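Acyl-coenzyme A oxidase acox-1.1 (Caenorhabditis elegans, PDB 5K3H) catalyses the FAD-dependent first step of peroxisomal beta-oxidation, in which saturated acyl-CoA thioesters are desaturated to (2E)-enoyl-CoA and molecular oxygen is reduced to hydrogen peroxide. Local coordinates at residues B[122-125]-B[126-130]; B[179-182]-B[183-187]. All coordinates share one frame; numbering follows the deposited sequence.

Interaction 1: B[122-125]-B[126-130]; sequences PALN and AQASD
Gln127 lays its side chain along Ala123, one turn earlier in the same helix. From the base outward, CB lies 3.5 Å from Ala123 O, CG and CD keep similar distances from that oxygen, and OE1 ends 4.1 Å from Ala123 CB. CG stands beside the backbone N (chi1 -50°) and the chain then runs on extended, which carries the amide alongside the preceding turn. The amide makes no polar bond within the turn: OE1 is hydrogen-bonded to Thr217 OG1, while the Gln127 side chain, like that of Ala123, touches Tyr149 of strand 147-150, a residue that contributes to the FAD site. A leucine in its place would probably leave the Thr217 hydroxyl without its amide mate.

Beneath the side chains, three i to i+4 bonds end helix 114-127. Ala126 N reaches Pro122 O at 3.0 Å and Gln127 N reaches Ala123 O at 2.9 Å. The last, from Ala128 N to Leu124 O, is longer at 3.2 Å, and its donor stands 38° out of the carbonyl plane, as the chain leaves helical geometry at Ala128. Leu124 O has a second donor in Gln133 NE2, so the final turn is tied to helix 130-141. Ala128 turns its methyl to Leu124 CD2 at 4.0 Å; a small residue suits this buried corner, and Leu124 continues onto Leu137 and Ala140. Ser129 then caps the start of the next helix. Carbonyls at this helix end are thus met by backbone and side-chain donors, while apolar groups pack against the neighbouring helix and strand.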
ATOM      1  N   PRO B 122     -20.332  20.373 -12.112  1.00 29.93           N
ATOM      2  CA  PRO B 122     -20.840  20.782 -10.785  1.00 30.47           C
ATOM      3  C   PRO B 122     -20.472  22.208 -10.404  1.00 32.58           C
ATOM      4  O   PRO B 122     -21.298  22.918  -9.813  1.00 34.31           O
ATOM      5  CB  PRO B 122     -20.222  19.740  -9.842  1.00 29.73           C
ATOM      6  CG  PRO B 122     -20.156  18.510 -10.690  1.00 29.99           C
ATOM      7  CD  PRO B 122     -19.755  19.019 -12.071  1.00 29.68           C
ATOM      8  N   ALA B 123     -19.264  22.664 -10.736  1.00 32.52           N
ATOM      9  CA  ALA B 123     -18.903  24.044 -10.428  1.00 32.97           C
ATOM     10  C   ALA B 123     -19.772  25.034 -11.213  1.00 34.67           C
ATOM     11  O   ALA B 123     -20.192  26.066 -10.678  1.00 35.05           O
ATOM     12  CB  ALA B 123     -17.413  24.255 -10.689  1.00 33.08           C
ATOM     13  N   LEU B 124     -20.062  24.733 -12.485  1.00 32.57           N
ATOM     14  CA  LEU B 124     -20.941  25.599 -13.270  1.00 34.36           C
ATOM     15  C   LEU B 124     -22.349  25.665 -12.692  1.00 35.37           C
ATOM     16  O   LEU B 124     -22.953  26.741 -12.652  1.00 33.70           O
ATOM     17  CB  LEU B 124     -20.997  25.134 -14.724  1.00 36.16           C
ATOM     18  CG  LEU B 124     -19.736  25.391 -15.528  1.00 37.84           C
ATOM     19  CD1 LEU B 124     -19.824  24.736 -16.884  1.00 38.52           C
ATOM     20  CD2 LEU B 124     -19.597  26.903 -15.660  1.00 37.33           C
ATOM     21  N   ASN B 125     -22.905  24.522 -12.280  1.00 37.21           N
ATOM     22  CA  ASN B 125     -24.204  24.535 -11.611  1.00 37.62           C
ATOM     23  C   ASN B 125     -24.182  25.420 -10.373  1.00 35.59           C
ATOM     24  O   ASN B 125     -25.090  26.229 -10.158  1.00 35.32           O
ATOM     25  CB  ASN B 125     -24.606  23.115 -11.211  1.00 38.67           C
ATOM     26  CG  ASN B 125     -25.071  22.288 -12.385  1.00 41.00           C
ATOM     27  OD1 ASN B 125     -25.727  22.801 -13.298  1.00 42.63           O
ATOM     28  ND2 ASN B 125     -24.722  20.996 -12.381  1.00 43.07           N
ATOM     29  N   ALA B 126     -23.134  25.283  -9.554  1.00 39.12           N
ATOM     30  CA  ALA B 126     -23.103  25.876  -8.216  1.00 39.01           C
ATOM     31  C   ALA B 126     -22.775  27.361  -8.216  1.00 38.67           C
ATOM     32  O   ALA B 126     -23.248  28.087  -7.333  1.00 38.73           O
ATOM     33  CB  ALA B 126     -22.089  25.133  -7.346  1.00 38.32           C
ATOM     34  N   GLN B 127     -21.963  27.831  -9.170  1.00 38.07           N
ATOM     35  CA  GLN B 127     -21.361  29.156  -9.089  1.00 37.90           C
ATOM     36  C   GLN B 127     -21.660  30.059 -10.277  1.00 35.21           C
ATOM     37  O   GLN B 127     -21.600  31.287 -10.128  1.00 34.06           O
ATOM     38  CB  GLN B 127     -19.832  29.039  -8.942  1.00 40.69           C
ATOM     39  CG  GLN B 127     -19.342  28.077  -7.844  1.00 43.70           C
ATOM     40  CD  GLN B 127     -17.896  27.608  -8.071  1.00 47.74           C
ATOM     41  OE1 GLN B 127     -17.268  27.967  -9.074  1.00 49.78           O
ATOM     42  NE2 GLN B 127     -17.370  26.806  -7.146  1.00 46.40           N
ATOM     43  N   ALA B 128     -21.947  29.502 -11.451  1.00 37.65           N
ATOM     44  CA  ALA B 128     -22.253  30.313 -12.617  1.00 39.32           C
ATOM     45  C   ALA B 128     -23.684  30.837 -12.522  1.00 41.37           C
ATOM     46  O   ALA B 128     -24.572  30.163 -11.985  1.00 39.89           O
ATOM     47  CB  ALA B 128     -22.057  29.507 -13.902  1.00 38.70           C
ATOM     48  N   SER B 129     -23.890  32.077 -12.974  1.00 39.78           N
ATOM     49  CA  SER B 129     -25.238  32.619 -13.030  1.00 43.37           C
ATOM     50  C   SER B 129     -26.052  31.874 -14.083  1.00 44.35           C
ATOM     51  O   SER B 129     -25.507  31.191 -14.955  1.00 46.14           O
ATOM     52  CB  SER B 129     -25.210  34.117 -13.342  1.00 42.00           C
ATOM     53  OG  SER B 129     -24.903  34.356 -14.715  1.00 42.09           O
ATOM     54  N   ASP B 130     -27.368  32.056 -14.016  1.00 43.99           N
ATOM     55  CA  ASP B 130     -28.269  31.454 -14.984  1.00 44.65           C
ATOM     56  C   ASP B 130     -27.784  31.891 -16.359  1.00 43.16           C
ATOM     57  O   ASP B 130     -27.540  31.060 -17.232  1.00 43.99           O
ATOM     58  CB  ASP B 130     -29.705  31.920 -14.750  1.00 45.85           C
ATOM     59  CG  ASP B 130     -30.478  30.992 -13.834  1.00 48.64           C
ATOM     60  OD1 ASP B 130     -30.856  29.890 -14.283  1.00 54.87           O
ATOM     61  OD2 ASP B 130     -30.707  31.365 -12.664  1.00 50.50           O
TER

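Interaction 2: B[179-182]-B[183-187]; sequences HTPK and ITALK
Thr180 sets its methyl against the backbone of the turn that follows: CG2 lies 3.5 Å from both Ala185 C and Leu186 N, and equally near the Ala185 methyl. A first torsion of -57° for OG1 sends CG2 anti to the backbone N, parting the two branches, so that the methyl packs inward while the hydroxyl bonds to Phe255 N. A beta-branched residue with one polar arm suits both tasks. Ala185 CB also rests 3.9 Å from Pro181 CD; with neighbours this close, a small side chain suits the position.

The turn is closed by Ala185 N bonding to Lys182 O at 3.0 Å, an i to i+3 link of 3-10 type whose donor stands 63° out of the carbonyl plane. Lys182 and Thr184 run side by side in the same direction; a bend at chi3 (-77°) brings Lys182 CE to 3.5 Å from Thr184 OG1. That hydroxyl is hydrogen-bonded to Glu164, with which Lys182 NZ forms only a long, weak ion pair.

The turn joins strand 175-179 to strand 187-188 of another sheet; Ile183 and Leu186 pack on Met154, and also on Tyr637 and Phe641, respectively, of the second subunit.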
ATOM      1  N   HIS B 179      -2.820  35.977 -12.952  1.00 24.35           N
ATOM      2  CA  HIS B 179      -1.365  35.950 -12.936  1.00 25.31           C
ATOM      3  C   HIS B 179      -0.817  34.896 -11.986  1.00 25.44           C
ATOM      4  O   HIS B 179      -1.328  34.705 -10.878  1.00 27.03           O
ATOM      5  CB  HIS B 179      -0.792  37.314 -12.557  1.00 25.33           C
ATOM      6  CG  HIS B 179       0.668  37.438 -12.838  1.00 25.91           C
ATOM      7  ND1 HIS B 179       1.197  37.286 -14.101  1.00 26.95           N
ATOM      8  CD2 HIS B 179       1.717  37.667 -12.014  1.00 25.90           C
ATOM      9  CE1 HIS B 179       2.508  37.424 -14.046  1.00 25.86           C
ATOM     10  NE2 HIS B 179       2.850  37.655 -12.791  1.00 26.49           N
ATOM     11  N   THR B 180       0.251  34.240 -12.418  1.00 25.85           N
ATOM     12  CA  THR B 180       0.959  33.278 -11.581  1.00 24.70           C
ATOM     13  C   THR B 180       2.298  33.895 -11.193  1.00 25.94           C
ATOM     14  O   THR B 180       3.249  33.874 -11.994  1.00 24.52           O
ATOM     15  CB  THR B 180       1.156  31.960 -12.334  1.00 24.11           C
ATOM     16  OG1 THR B 180      -0.123  31.465 -12.740  1.00 23.19           O
ATOM     17  CG2 THR B 180       1.839  30.919 -11.467  1.00 24.18           C
ATOM     18  N   PRO B 181       2.417  34.499 -10.006  1.00 25.12           N
ATOM     19  CA  PRO B 181       3.629  35.274  -9.722  1.00 26.18           C
ATOM     20  C   PRO B 181       4.872  34.425  -9.514  1.00 28.58           C
ATOM     21  O   PRO B 181       5.960  34.864  -9.900  1.00 29.35           O
ATOM     22  CB  PRO B 181       3.255  36.064  -8.462  1.00 24.94           C
ATOM     23  CG  PRO B 181       2.131  35.355  -7.849  1.00 25.31           C
ATOM     24  CD  PRO B 181       1.374  34.694  -8.979  1.00 25.42           C
ATOM     25  N   LYS B 182       4.747  33.188  -9.044  1.00 27.59           N
ATOM     26  CA  LYS B 182       5.910  32.353  -8.772  1.00 28.19           C
ATOM     27  C   LYS B 182       5.638  30.938  -9.215  1.00 26.72           C
ATOM     28  O   LYS B 182       4.499  30.560  -9.515  1.00 24.42           O
ATOM     29  CB  LYS B 182       6.278  32.229  -7.295  1.00 32.55           C
ATOM     30  CG  LYS B 182       6.805  33.410  -6.606  1.00 39.49           C
ATOM     31  CD  LYS B 182       7.192  32.989  -5.188  1.00 45.63           C
ATOM     32  CE  LYS B 182       5.995  32.832  -4.257  1.00 49.48           C
ATOM     33  NZ  LYS B 182       6.440  32.454  -2.873  1.00 52.93           N
ATOM     34  N   ILE B 183       6.725  30.162  -9.245  1.00 28.73           N
ATOM     35  CA  ILE B 183       6.646  28.741  -9.567  1.00 29.80           C
ATOM     36  C   ILE B 183       5.651  28.038  -8.652  1.00 26.02           C
ATOM     37  O   ILE B 183       4.801  27.271  -9.118  1.00 24.43           O
ATOM     38  CB  ILE B 183       8.045  28.097  -9.489  1.00 34.68           C
ATOM     39  CG1 ILE B 183       7.995  26.635  -9.925  1.00 36.81           C
ATOM     40  CG2 ILE B 183       8.662  28.228  -8.098  1.00 36.13           C
ATOM     41  CD1 ILE B 183       9.357  26.074 -10.305  1.00 39.08           C
ATOM     42  N   THR B 184       5.701  28.333  -7.345  1.00 26.97           N
ATOM     43  CA  THR B 184       4.833  27.669  -6.376  1.00 25.98           C
ATOM     44  C   THR B 184       3.362  28.029  -6.555  1.00 25.83           C
ATOM     45  O   THR B 184       2.508  27.398  -5.915  1.00 26.43           O
ATOM     46  CB  THR B 184       5.250  28.006  -4.930  1.00 26.18           C
ATOM     47  OG1 THR B 184       5.256  29.426  -4.733  1.00 26.92           O
ATOM     48  CG2 THR B 184       6.619  27.444  -4.596  1.00 25.53           C
ATOM     49  N   ALA B 185       3.058  29.040  -7.383  1.00 24.82           N
ATOM     50  CA  ALA B 185       1.704  29.493  -7.676  1.00 24.34           C
ATOM     51  C   ALA B 185       1.089  28.777  -8.863  1.00 23.80           C
ATOM     52  O   ALA B 185      -0.101  28.969  -9.129  1.00 23.41           O
ATOM     53  CB  ALA B 185       1.676  31.000  -7.932  1.00 24.75           C
ATOM     54  N   LEU B 186       1.867  28.004  -9.610  1.00 22.76           N
ATOM     55  CA  LEU B 186       1.298  27.193 -10.668  1.00 24.05           C
ATOM     56  C   LEU B 186       0.120  26.413 -10.127  1.00 23.07           C
ATOM     57  O   LEU B 186       0.186  25.886  -9.016  1.00 22.44           O
ATOM     58  CB  LEU B 186       2.335  26.212 -11.210  1.00 25.11           C
ATOM     59  CG  LEU B 186       3.476  26.711 -12.095  1.00 26.31           C
ATOM     60  CD1 LEU B 186       4.585  25.675 -12.156  1.00 26.83           C
ATOM     61  CD2 LEU B 186       2.983  27.110 -13.514  1.00 26.49           C
ATOM     62  N   LYS B 187      -0.979  26.385 -10.873  1.00 22.24           N
ATOM     63  CA  LYS B 187      -1.942  25.325 -10.638  1.00 22.99           C
ATOM     64  C   LYS B 187      -1.235  24.004 -10.909  1.00 22.87           C
ATOM     65  O   LYS B 187      -0.436  23.906 -11.843  1.00 21.72           O
ATOM     66  CB  LYS B 187      -3.182  25.491 -11.524  1.00 23.43           C
ATOM     67  CG  LYS B 187      -3.973  26.773 -11.263  1.00 23.21           C
ATOM     68  CD  LYS B 187      -4.123  26.967  -9.775  1.00 23.99           C
ATOM     69  CE  LYS B 187      -5.142  28.032  -9.397  1.00 24.38           C
ATOM     70  NZ  LYS B 187      -5.238  28.146  -7.913  1.00 23.91           N
TER

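From the N terminus, the chain meets interaction 1 first, where helix 114-127 ends and turns directly into helix 130-141. It then runs through strands 147-150, 166-170 and 175-179 before interaction 2 closes the short connection from strand 175-179 to strand 187-188. The two local contacts are in series, neither nested nor crossed; the centres of interactions 1 and 2 are about 25 Å apart, and the nearest atoms of interactions 1 and 2 about 12 Å apart, without touching. Interaction 1 joins two consecutive helices and borders the sheet through strand 147-150, whereas interaction 2 links the mixed sheet to the three-stranded antiparallel one and faces the second subunit.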